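Local coordinates for protein alpha-glucosidase (Bacteroides thetaiotaomicron, PDB 5XFM) that hydrolyses terminal sugars from glycosides as a family 97 glycoside hydrolase, acting as both a beta-L-arabinopyranosidase and an alpha-galactosidase, at residues P551-E556 with R572-T577; T519-N524 with Y579-N584. The protein carries 1 engineered substitution. One frame throughout, in Å; residues are numbered along the deposited sequence.

Contact 1. Residues P551-E556 with R572-T577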
loop_
_atom_site.group_PDB
_atom_site.type_symbol
_atom_site.label_atom_id
_atom_site.label_comp_id
_atom_site.label_asym_id
_atom_site.label_seq_id
_atom_site.Cartn_x
_atom_site.Cartn_y
_atom_site.Cartn_z
ATOM N N PRO A 551 12.575 -10.871 -9.793
ATOM C CA PRO A 551 13.033 -9.786 -8.922
ATOM C C PRO A 551 11.919 -9.326 -7.989
ATOM O O PRO A 551 10.751 -9.625 -8.249
ATOM C CB PRO A 551 13.433 -8.680 -9.905
ATOM C CG PRO A 551 12.794 -9.044 -11.229
ATOM C CD PRO A 551 12.126 -10.382 -11.107
ATOM N N THR A 552 12.272 -8.648 -6.901
ATOM C CA THR A 552 11.265 -8.103 -5.992
ATOM C C THR A 552 11.476 -6.597 -5.787
ATOM O O THR A 552 10.693 -5.945 -5.105
ATOM C CB THR A 552 11.262 -8.816 -4.614
ATOM O OG1 THR A 552 12.440 -8.477 -3.874
ATOM C CG2 THR A 552 11.178 -10.326 -4.781
ATOM N N THR A 553 12.547 -6.057 -6.364
ATOM C CA THR A 553 12.873 -4.634 -6.228
ATOM C C THR A 553 13.028 -3.993 -7.603
ATOM O O THR A 553 13.370 -4.669 -8.574
ATOM C CB THR A 553 14.168 -4.420 -5.428
ATOM O OG1 THR A 553 15.251 -5.077 -6.095
ATOM C CG2 THR A 553 14.023 -4.987 -4.018
ATOM N N TRP A 554 12.800 -2.687 -7.692
ATOM C CA TRP A 554 12.738 -2.049 -8.999
ATOM C C TRP A 554 13.442 -0.702 -9.064
ATOM O O TRP A 554 13.551 0.007 -8.068
ATOM C CB TRP A 554 11.276 -1.881 -9.412
ATOM C CG TRP A 554 10.473 -3.134 -9.229
ATOM C CD1 TRP A 554 9.596 -3.404 -8.219
ATOM C CD2 TRP A 554 10.482 -4.293 -10.072
ATOM N NE1 TRP A 554 9.052 -4.652 -8.384
ATOM C CE2 TRP A 554 9.577 -5.220 -9.514
ATOM C CE3 TRP A 554 11.161 -4.635 -11.246
ATOM C CZ2 TRP A 554 9.336 -6.469 -10.088
ATOM C CZ3 TRP A 554 10.916 -5.877 -11.818
ATOM C CH2 TRP A 554 10.010 -6.777 -11.237
ATOM N N ASP A 555 13.934 -0.365 -10.249
ATOM C CA ASP A 555 14.548 0.933 -10.477
ATOM C C ASP A 555 13.569 1.928 -11.095
ATOM O O ASP A 555 13.745 3.138 -10.964
ATOM C CB ASP A 555 15.785 0.790 -11.367
ATOM C CG ASP A 555 16.959 0.196 -10.624
ATOM O OD1 ASP A 555 17.310 0.744 -9.556
ATOM O OD2 ASP A 555 17.531 -0.807 -11.102
ATOM N N GLU A 556 12.532 1.413 -11.747
ATOM C CA GLU A 556 11.603 2.256 -12.496
ATOM C C GLU A 556 10.320 1.500 -12.856
ATOM O O GLU A 556 10.337 0.282 -13.066
ATOM C CB GLU A 556 12.276 2.783 -13.766
ATOM C CG GLU A 556 11.477 3.836 -14.525
ATOM C CD GLU A 556 12.100 4.179 -15.865
ATOM O OE1 GLU A 556 13.263 3.778 -16.104
ATOM O OE2 GLU A 556 11.420 4.839 -16.682
ATOM N N ARG A 572 8.147 -2.742 -15.570
ATOM C CA ARG A 572 9.050 -2.438 -14.467
ATOM C C ARG A 572 10.481 -2.814 -14.837
ATOM O O ARG A 572 10.721 -3.858 -15.443
ATOM C CB ARG A 572 8.624 -3.177 -13.192
ATOM C CG ARG A 572 7.415 -2.584 -12.498
ATOM C CD ARG A 572 7.039 -3.356 -11.235
ATOM N NE ARG A 572 6.460 -2.463 -10.234
ATOM C CZ ARG A 572 5.193 -2.486 -9.836
ATOM N NH1 ARG A 572 4.342 -3.352 -10.360
ATOM N NH2 ARG A 572 4.772 -1.623 -8.924
ATOM N N ARG A 573 11.423 -1.953 -14.471
ATOM C CA ARG A 573 12.826 -2.156 -14.799
ATOM C C ARG A 573 13.647 -2.522 -13.571
ATOM O O ARG A 573 13.448 -1.954 -12.495
ATOM C CB ARG A 573 13.413 -0.898 -15.456
ATOM C CG ARG A 573 14.909 -0.979 -15.750
ATOM C CD ARG A 573 15.401 0.232 -16.530
ATOM N NE ARG A 573 15.286 1.481 -15.780
ATOM C CZ ARG A 573 16.194 1.922 -14.914
ATOM N NH1 ARG A 573 17.301 1.226 -14.697
ATOM N NH2 ARG A 573 16.006 3.072 -14.276
ATOM N N GLN A 574 14.527 -3.510 -13.722
ATOM C CA GLN A 574 15.564 -3.750 -12.722
ATOM C C GLN A 574 16.917 -3.769 -13.411
ATOM O O GLN A 574 17.172 -4.616 -14.278
ATOM C CB GLN A 574 15.386 -5.061 -11.970
ATOM C CG GLN A 574 16.566 -5.292 -11.023
ATOM C CD GLN A 574 16.487 -6.602 -10.287
ATOM O OE1 GLN A 574 16.687 -7.660 -10.879
ATOM N NE2 GLN A 574 16.166 -6.548 -8.994
ATOM N N GLY A 575 17.785 -2.841 -13.021
ATOM C CA GLY A 575 19.048 -2.671 -13.703
ATOM C C GLY A 575 18.787 -2.285 -15.140
ATOM O O GLY A 575 18.168 -1.262 -15.418
ATOM N N ASP A 576 19.222 -3.134 -16.060
ATOM C CA ASP A 576 19.032 -2.865 -17.473
ATOM C C ASP A 576 17.942 -3.765 -18.055
ATOM O O ASP A 576 17.644 -3.696 -19.249
ATOM C CB ASP A 576 20.353 -3.079 -18.212
ATOM C CG ASP A 576 21.233 -1.845 -18.205
ATOM O OD1 ASP A 576 20.691 -0.723 -18.209
ATOM O OD2 ASP A 576 22.472 -2.002 -18.163
ATOM N N THR A 577 17.331 -4.586 -17.203
ATOM C CA THR A 577 16.321 -5.545 -17.660
ATOM C C THR A 577 14.890 -5.038 -17.507
ATOM O O THR A 577 14.466 -4.670 -16.404
ATOM C CB THR A 577 16.432 -6.879 -16.901
ATOM O OG1 THR A 577 17.806 -7.257 -16.787
ATOM C CG2 THR A 577 15.664 -7.966 -17.636
#

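Contact 2. Residues T519-N524 with Y579-N584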
loop_
_atom_site.group_PDB
_atom_site.type_symbol
_atom_site.label_atom_id
_atom_site.label_comp_id
_atom_site.label_asym_id
_atom_site.label_seq_id
_atom_site.Cartn_x
_atom_site.Cartn_y
_atom_site.Cartn_z
ATOM N N THR A 519 3.622 -11.520 -10.333
ATOM C CA THR A 519 4.855 -11.253 -9.589
ATOM C C THR A 519 5.473 -9.912 -9.994
ATOM O O THR A 519 6.251 -9.313 -9.246
ATOM C CB THR A 519 5.898 -12.389 -9.772
ATOM O OG1 THR A 519 6.374 -12.416 -11.125
ATOM C CG2 THR A 519 5.281 -13.741 -9.409
ATOM N N VAL A 520 5.115 -9.440 -11.180
ATOM C CA VAL A 520 5.589 -8.154 -11.651
ATOM C C VAL A 520 4.564 -7.060 -11.349
ATOM O O VAL A 520 4.924 -5.930 -11.008
ATOM C CB VAL A 520 5.896 -8.205 -13.156
ATOM C CG1 VAL A 520 6.336 -6.845 -13.654
ATOM C CG2 VAL A 520 6.978 -9.238 -13.427
ATOM N N LEU A 521 3.286 -7.398 -11.472
ATOM C CA LEU A 521 2.220 -6.439 -11.212
ATOM C C LEU A 521 2.177 -5.966 -9.759
ATOM O O LEU A 521 2.024 -4.775 -9.502
ATOM C CB LEU A 521 0.867 -7.038 -11.588
ATOM C CG LEU A 521 0.673 -7.287 -13.084
ATOM C CD1 LEU A 521 -0.666 -7.960 -13.353
ATOM C CD2 LEU A 521 0.802 -5.993 -13.867
ATOM N N LEU A 522 2.315 -6.894 -8.815
ATOM C CA LEU A 522 2.169 -6.569 -7.395
ATOM C C LEU A 522 3.530 -6.454 -6.693
ATOM O O LEU A 522 4.257 -7.442 -6.570
ATOM C CB LEU A 522 1.298 -7.630 -6.701
ATOM C CG LEU A 522 -0.014 -8.011 -7.403
ATOM C CD1 LEU A 522 -0.855 -8.964 -6.558
ATOM C CD2 LEU A 522 -0.823 -6.774 -7.775
ATOM N N GLN A 523 3.837 -5.260 -6.186
ATOM C CA GLN A 523 5.165 -4.947 -5.648
ATOM C C GLN A 523 5.266 -5.050 -4.118
ATOM O O GLN A 523 4.409 -4.546 -3.380
ATOM C CB GLN A 523 5.579 -3.537 -6.104
ATOM C CG GLN A 523 6.875 -3.006 -5.507
ATOM C CD GLN A 523 6.629 -2.254 -4.206
ATOM O OE1 GLN A 523 5.645 -1.522 -4.077
ATOM N NE2 GLN A 523 7.517 -2.440 -3.235
ATOM N N ASN A 524 6.313 -5.734 -3.660
ATOM C CA ASN A 524 6.707 -5.770 -2.249
ATOM C C ASN A 524 8.156 -6.260 -2.155
ATOM O O ASN A 524 8.522 -7.234 -2.816
ATOM C CB ASN A 524 5.769 -6.664 -1.432
ATOM C CG ASN A 524 5.865 -6.405 0.069
ATOM O OD1 ASN A 524 6.679 -7.010 0.768
ATOM N ND2 ASN A 524 5.037 -5.496 0.565
ATOM N N TYR A 579 10.793 -5.723 -17.662
ATOM C CA TYR A 579 9.731 -6.707 -17.504
ATOM C C TYR A 579 8.367 -6.072 -17.784
ATOM O O TYR A 579 7.919 -5.211 -17.031
ATOM C CB TYR A 579 9.729 -7.286 -16.084
ATOM C CG TYR A 579 10.999 -7.988 -15.638
ATOM C CD1 TYR A 579 12.141 -7.270 -15.303
ATOM C CD2 TYR A 579 11.034 -9.373 -15.500
ATOM C CE1 TYR A 579 13.294 -7.913 -14.876
ATOM C CE2 TYR A 579 12.180 -10.023 -15.075
ATOM C CZ TYR A 579 13.305 -9.289 -14.766
ATOM O OH TYR A 579 14.442 -9.934 -14.342
ATOM N N LEU A 580 7.697 -6.493 -18.848
ATOM C CA LEU A 580 6.328 -6.053 -19.083
ATOM C C LEU A 580 5.351 -7.151 -18.672
ATOM O O LEU A 580 5.516 -8.316 -19.028
ATOM C CB LEU A 580 6.108 -5.658 -20.544
ATOM C CG LEU A 580 4.706 -5.097 -20.806
ATOM C CD1 LEU A 580 4.781 -3.825 -21.614
ATOM C CD2 LEU A 580 3.833 -6.119 -21.510
ATOM N N ALA A 581 4.339 -6.773 -17.905
ATOM C CA ALA A 581 3.347 -7.725 -17.443
ATOM C C ALA A 581 1.954 -7.184 -17.707
ATOM O O ALA A 581 1.687 -5.991 -17.505
ATOM C CB ALA A 581 3.538 -8.024 -15.968
ATOM N N ALA A 582 1.078 -8.059 -18.188
ATOM C CA ALA A 582 -0.302 -7.667 -18.440
ATOM C C ALA A 582 -1.261 -8.777 -18.065
ATOM O O ALA A 582 -0.957 -9.951 -18.267
ATOM C CB ALA A 582 -0.489 -7.274 -19.900
ATOM N N VAL A 583 -2.407 -8.416 -17.491
ATOM C CA VAL A 583 -3.475 -9.395 -17.280
ATOM C C VAL A 583 -4.849 -8.837 -17.638
ATOM O O VAL A 583 -5.070 -7.606 -17.647
ATOM C CB VAL A 583 -3.540 -9.911 -15.819
ATOM C CG1 VAL A 583 -2.249 -10.621 -15.417
ATOM C CG2 VAL A 583 -3.883 -8.777 -14.861
ATOM N N ASN A 584 -5.769 -9.763 -17.911
ATOM C CA ASN A 584 -7.121 -9.421 -18.352
ATOM C C ASN A 584 -8.220 -10.008 -17.461
ATOM O O ASN A 584 -8.359 -11.230 -17.350
ATOM C CB ASN A 584 -7.325 -9.891 -19.797
ATOM C CG ASN A 584 -8.755 -9.690 -20.290
ATOM O OD1 ASN A 584 -9.478 -8.801 -19.828
ATOM N ND2 ASN A 584 -9.167 -10.525 -21.239
#

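Contact 1. Residues P551-E556 with R572-T577
E556 and R573 face each other through backbone and side chain at once. The amide N of R573 gives a hydrogen bond to E556 O at 2.9 Å, and the R573 guanidinium forms a salt bridge with the E556 carboxylate, NE lying 3.1 Å from OE1. That oxygen is approached on its anti side, in the guanidinium plane, while the carboxylate is turned 73° from that plane; E556 OE2 has its own salt bridge with R558. At another edge of the same guanidinium, NH1 donates to G575 O at 2.7 Å. This grip on two sides fixes the rotation of a chain bent at chi3 (64°), and D555 CB lies over one face of the group, toward its rim. A lysine in place of R573 would probably be unable to hold the E556 carboxylate and G575 O together, leaving one without its mate. D555 N bonds R573 O at 2.8 Å; with the R573 N bond to E556 O, this sets D555 and E556 both opposite R573, a classic beta bulge, where strand 556-563 begins beside strand 567-574 at the edge of the C-terminal antiparallel sheet. D555 OD2 takes the G575 amide hydrogen at 2.8 Å, pinning the type II' turn from Q574 to T577. Beyond the polar network, R572 runs across the W554 indole: CD sits over the centre of one face, 3.6 Å above the plane, in a CH-pi contact, and CZ makes a cation-pi contact with the five-membered ring, while NH1 bonds V520 O and L521 O at the end of helix 512-521. P551 CB rests against the amide of Q574, 3.5 Å from OE1.

Contact 2. Residues T519-N524 with Y579-N584
Y579 meets V520 through its first side-chain carbon, Y579 CB lying 4.2 Å from V520 CG1, while the ring leads away toward P551. V520 sends CG1 to the strand because this methyl stands anti to its backbone N (chi1 178°), a position from which it also reaches the backbone of Y579, 4.1 Å from Y579 O. Two residues on, A581 supplies the central contact. Its single methyl is directed at the helix end and receives V520 CB at 3.7 Å, with V520 CG1 scarcely farther off. L521 comes in beside it, CD2 touching A581 O at 3.7 Å and lying 4.0 Å from A581 CB. With only a methyl at this position, V520 and L521 both come up to A581. At V583 the other branch of L521 takes over: L521 CD1 meets both methyls of the valine, 3.6 Å from V583 CG2 and 3.7 Å from V583 CG1. One leucine therefore spans two successive inward-facing strand residues; every side-chain group that meets across the segments is apolar, and no hydrogen bond crosses between them. The joint is buried, and it seats the last turn of helix 512-521, in the catalytic TIM-barrel region, on strand 577-584 of the C-terminal sheet. A517 and F514, farther back on that helix, continue the packing against V583, and L570 of the adjacent strand 567-574 also touches L521.

From the N-terminal side, the chain first reaches 519-524 at the end of helix 512-521, passes through helix 541-549 to 551-556, and runs out along strand 556-563 and returns along strand 567-574 to 572-577. Contact 1 closes this short hairpin excursion. The turn then leads into strand 577-584, where contact 2 closes the longer loop that holds contact 1 nested within it. Neighbouring strands of one sheet thus serve both contacts: contact 1 ties the entry of the C-terminal region to its second strand, and contact 2 ties the third to the barrel region. R572 is shared between them, its guanidinium reaching from contact 1 to the helix end of contact 2.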